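Local coordinates for protein Moesin/ezrin/radixin homolog 2 (Drosophila melanogaster, PDB 7EDR) that probably links membrane proteins to the cortical cytoskeleton and acts in growth-control signalling, at residues Q108-C120 / E193-G205. Sequence-based numbering, arbitrary orientation.
Sequences QVKQSILSMDIYC and EYLKIAQDLDMYG
Val-109 of helix 99-114 packs against Ala-198 of helix 187-198, inside the all-helical central lobe of the FERM domain. The two helix segments cross at 51°, and residues 115-120 and the turns through 205 fold back so that the loops meet as well.

Val-109 wedges in with both methyls. CG1 lies 3.5 Å from Ala-198 CB, while CG2 comes within 3.6 Å of Tyr-204 CE2, at the edge of that ring and near its plane, and also touches Leu-195 CD2. Inside its own segment, Tyr-204 has Gln-199 CA over the centre of one ring face. Tyr-194, with CG anti to the backbone N (chi1 -176°), reaches across to helix 99-114, where the aliphatic start of Lys-110 crosses it at about a right angle; Lys-110 CG stands 3.3 Å from Tyr-194 OH. Phe-106 meets the Tyr-194 ring edge-to-face. Leu-201 CD1 sits among Ile-113 CD1, Ile-118 CD1, Cys-120 CB and Tyr-119 O, tying helix to loop.

Met-203 can be followed atom by atom. Its CB rests on Ile-118 CB at 3.8 Å; CG passes near Tyr-119 N; SD accepts a weak hydrogen bond from Tyr-119 N (3.4 Å, 159° at the hydrogen) and touches Tyr-119 CB; then the bend at chi3 turns CE to Asp-117 O. Thioether and methyl thus lie along the backbone of 117-119.

Tyr-119 OH bonds an acidic side chain of another protein's chain, and Asp-202 OD2 bonds a polar one, so these loops also border a partner. Between the loops, one water donates to Tyr-119 O at 2.8 Å and accepts from Met-203 N at 3.0 Å.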
# COMPACT_ATOMS: atom_id res chain seq x y z
N GLN C 108 -23.88 5.25 16.98
CA GLN C 108 -24.60 6.28 16.24
C GLN C 108 -25.51 5.67 15.16
O GLN C 108 -26.64 6.13 14.98
CB GLN C 108 -23.61 7.25 15.62
CG GLN C 108 -24.22 8.30 14.76
CD GLN C 108 -23.17 9.22 14.17
OE1 GLN C 108 -22.16 9.51 14.83
NE2 GLN C 108 -23.38 9.66 12.92
N VAL C 109 -25.02 4.68 14.42
CA VAL C 109 -25.85 4.06 13.40
C VAL C 109 -27.07 3.38 14.02
O VAL C 109 -28.19 3.47 13.49
CB VAL C 109 -25.03 3.07 12.55
CG1 VAL C 109 -25.95 2.27 11.68
CG2 VAL C 109 -23.99 3.82 11.69
N LYS C 110 -26.88 2.70 15.15
CA LYS C 110 -28.00 2.01 15.78
C LYS C 110 -29.07 3.01 16.21
O LYS C 110 -30.27 2.74 16.04
CB LYS C 110 -27.52 1.16 16.97
CG LYS C 110 -28.67 0.52 17.78
CD LYS C 110 -28.24 -0.70 18.59
CE LYS C 110 -27.42 -0.32 19.82
NZ LYS C 110 -28.04 0.79 20.56
N GLN C 111 -28.68 4.18 16.71
CA GLN C 111 -29.71 5.15 17.06
C GLN C 111 -30.41 5.71 15.83
O GLN C 111 -31.61 6.02 15.90
CB GLN C 111 -29.15 6.30 17.90
CG GLN C 111 -30.25 6.97 18.72
CD GLN C 111 -31.29 5.94 19.30
OE1 GLN C 111 -32.51 6.03 19.01
NE2 GLN C 111 -30.81 4.98 20.13
N SER C 112 -29.70 5.86 14.71
CA SER C 112 -30.33 6.20 13.44
C SER C 112 -31.47 5.24 13.13
O SER C 112 -32.55 5.65 12.72
CB SER C 112 -29.32 6.13 12.30
OG SER C 112 -28.58 7.32 12.22
N ILE C 113 -31.20 3.95 13.32
CA ILE C 113 -32.16 2.91 12.96
C ILE C 113 -33.31 2.88 13.97
O ILE C 113 -34.48 2.94 13.59
CB ILE C 113 -31.42 1.57 12.86
CG1 ILE C 113 -30.45 1.63 11.66
CG2 ILE C 113 -32.41 0.43 12.77
CD1 ILE C 113 -29.56 0.42 11.45
N LEU C 114 -32.98 2.81 15.26
CA LEU C 114 -34.02 2.73 16.29
C LEU C 114 -34.96 3.93 16.24
O LEU C 114 -36.17 3.79 16.49
CB LEU C 114 -33.37 2.62 17.67
CG LEU C 114 -33.33 1.24 18.30
CD1 LEU C 114 -33.45 0.13 17.25
CD2 LEU C 114 -32.05 1.11 19.09
N SER C 115 -34.43 5.11 15.93
CA SER C 115 -35.24 6.31 15.82
C SER C 115 -35.85 6.49 14.43
O SER C 115 -36.59 7.46 14.22
CB SER C 115 -34.40 7.53 16.16
OG SER C 115 -33.57 7.83 15.05
N MET C 116 -35.51 5.60 13.49
CA MET C 116 -36.01 5.60 12.12
C MET C 116 -35.52 6.79 11.31
O MET C 116 -36.14 7.15 10.30
CB MET C 116 -37.54 5.53 12.08
CG MET C 116 -38.10 4.39 12.94
SD MET C 116 -39.89 4.51 13.19
CE MET C 116 -40.49 4.25 11.52
N ASP C 117 -34.41 7.43 11.72
CA ASP C 117 -33.76 8.39 10.83
C ASP C 117 -33.47 7.74 9.49
O ASP C 117 -33.60 8.37 8.44
CB ASP C 117 -32.47 8.92 11.44
CG ASP C 117 -32.71 9.84 12.64
OD1 ASP C 117 -33.85 10.29 12.85
OD2 ASP C 117 -31.73 10.12 13.36
N ILE C 118 -33.09 6.46 9.50
CA ILE C 118 -32.95 5.69 8.27
C ILE C 118 -33.92 4.51 8.34
O ILE C 118 -34.15 3.92 9.41
CB ILE C 118 -31.49 5.23 8.03
CG1 ILE C 118 -31.07 4.14 8.99
CG2 ILE C 118 -30.51 6.42 8.16
CD1 ILE C 118 -29.61 3.78 8.84
N TYR C 119 -34.53 4.20 7.20
CA TYR C 119 -35.49 3.12 7.17
C TYR C 119 -34.79 1.77 7.29
O TYR C 119 -33.66 1.59 6.84
CB TYR C 119 -36.30 3.17 5.88
CG TYR C 119 -37.16 1.96 5.63
CD1 TYR C 119 -38.44 1.86 6.20
CD2 TYR C 119 -36.71 0.91 4.82
CE1 TYR C 119 -39.24 0.76 5.97
CE2 TYR C 119 -37.50 -0.19 4.59
CZ TYR C 119 -38.77 -0.26 5.17
OH TYR C 119 -39.57 -1.37 4.96
N CYS C 120 -35.50 0.81 7.87
CA CYS C 120 -35.00 -0.54 8.02
C CYS C 120 -36.18 -1.51 7.93
O CYS C 120 -37.26 -1.22 8.46
CB CYS C 120 -34.25 -0.69 9.35
SG CYS C 120 -33.62 -2.34 9.62
N GLU C 193 -20.34 -6.75 12.74
CA GLU C 193 -21.38 -7.45 11.97
C GLU C 193 -22.64 -6.61 11.85
O GLU C 193 -23.28 -6.58 10.79
CB GLU C 193 -21.72 -8.80 12.61
CG GLU C 193 -20.60 -9.83 12.56
CD GLU C 193 -20.17 -10.16 11.13
OE1 GLU C 193 -21.06 -10.38 10.28
OE2 GLU C 193 -18.94 -10.17 10.87
N TYR C 194 -23.02 -5.93 12.93
CA TYR C 194 -24.15 -5.01 12.89
C TYR C 194 -23.92 -3.92 11.84
O TYR C 194 -24.81 -3.63 11.03
CB TYR C 194 -24.35 -4.41 14.29
CG TYR C 194 -25.55 -3.51 14.45
CD1 TYR C 194 -25.59 -2.26 13.84
CD2 TYR C 194 -26.62 -3.89 15.24
CE1 TYR C 194 -26.69 -1.44 14.00
CE2 TYR C 194 -27.72 -3.07 15.40
CZ TYR C 194 -27.75 -1.85 14.77
OH TYR C 194 -28.84 -1.04 14.93
N LEU C 195 -22.73 -3.32 11.82
CA LEU C 195 -22.45 -2.28 10.83
C LEU C 195 -22.49 -2.84 9.41
O LEU C 195 -23.03 -2.21 8.50
CB LEU C 195 -21.11 -1.61 11.12
CG LEU C 195 -21.14 -0.75 12.37
CD1 LEU C 195 -19.72 -0.38 12.86
CD2 LEU C 195 -21.98 0.50 12.13
N LYS C 196 -21.94 -4.05 9.21
CA LYS C 196 -21.97 -4.64 7.87
C LYS C 196 -23.38 -4.78 7.32
O LYS C 196 -23.59 -4.69 6.10
CB LYS C 196 -21.27 -6.00 7.88
CG LYS C 196 -19.78 -5.89 7.60
CD LYS C 196 -19.15 -7.25 7.38
CE LYS C 196 -18.60 -7.80 8.67
NZ LYS C 196 -17.98 -9.13 8.44
N ILE C 197 -24.37 -4.98 8.18
CA ILE C 197 -25.75 -5.02 7.72
C ILE C 197 -26.36 -3.63 7.64
O ILE C 197 -27.10 -3.34 6.69
CB ILE C 197 -26.55 -5.96 8.64
CG1 ILE C 197 -26.32 -7.39 8.17
CG2 ILE C 197 -28.05 -5.62 8.62
CD1 ILE C 197 -26.57 -8.35 9.15
N ALA C 198 -26.06 -2.76 8.60
CA ALA C 198 -26.56 -1.39 8.51
C ALA C 198 -26.08 -0.70 7.24
O ALA C 198 -26.83 0.05 6.62
CB ALA C 198 -26.12 -0.58 9.73
N GLN C 199 -24.84 -0.96 6.83
CA GLN C 199 -24.31 -0.16 5.74
C GLN C 199 -24.95 -0.50 4.39
O GLN C 199 -24.80 0.28 3.44
CB GLN C 199 -22.78 -0.28 5.69
CG GLN C 199 -22.21 -1.36 4.79
CD GLN C 199 -20.69 -1.40 4.84
OE1 GLN C 199 -20.03 -0.38 5.06
NE2 GLN C 199 -20.13 -2.57 4.65
N ASP C 200 -25.69 -1.60 4.31
CA ASP C 200 -26.38 -1.96 3.09
C ASP C 200 -27.80 -1.42 3.03
O ASP C 200 -28.48 -1.61 2.01
CB ASP C 200 -26.38 -3.49 2.91
CG ASP C 200 -25.02 -4.04 2.45
OD1 ASP C 200 -24.12 -3.22 2.11
OD2 ASP C 200 -24.83 -5.27 2.40
N LEU C 201 -28.26 -0.73 4.07
CA LEU C 201 -29.57 -0.10 4.01
C LEU C 201 -29.56 1.04 3.00
O LEU C 201 -28.54 1.72 2.82
CB LEU C 201 -29.98 0.40 5.40
CG LEU C 201 -30.05 -0.66 6.51
CD1 LEU C 201 -30.54 -0.06 7.82
CD2 LEU C 201 -30.94 -1.82 6.09
N ASP C 202 -30.70 1.25 2.34
CA ASP C 202 -30.77 2.25 1.26
C ASP C 202 -30.43 3.64 1.77
O ASP C 202 -29.81 4.44 1.05
CB ASP C 202 -32.17 2.27 0.64
CG ASP C 202 -32.55 0.95 -0.05
OD1 ASP C 202 -31.66 0.30 -0.65
OD2 ASP C 202 -33.74 0.56 0.01
N MET C 203 -30.84 3.98 2.99
CA MET C 203 -30.68 5.33 3.49
C MET C 203 -29.42 5.52 4.31
O MET C 203 -29.19 6.62 4.82
CB MET C 203 -31.91 5.74 4.31
CG MET C 203 -33.23 5.64 3.54
SD MET C 203 -34.68 6.17 4.49
CE MET C 203 -34.32 7.90 4.81
N TYR C 204 -28.60 4.49 4.46
CA TYR C 204 -27.40 4.60 5.28
C TYR C 204 -26.41 5.57 4.64
O TYR C 204 -26.16 5.53 3.43
CB TYR C 204 -26.75 3.23 5.45
CG TYR C 204 -25.40 3.25 6.12
CD1 TYR C 204 -24.23 3.32 5.37
CD2 TYR C 204 -25.29 3.16 7.51
CE1 TYR C 204 -22.97 3.30 5.97
CE2 TYR C 204 -24.05 3.15 8.12
CZ TYR C 204 -22.89 3.21 7.34
OH TYR C 204 -21.66 3.19 7.94
N GLY C 205 -25.88 6.47 5.46
CA GLY C 205 -24.89 7.42 4.98
C GLY C 205 -25.35 8.37 3.90
O GLY C 205 -24.52 8.82 3.10
O HOH W 1 -33.00 2.25 4.24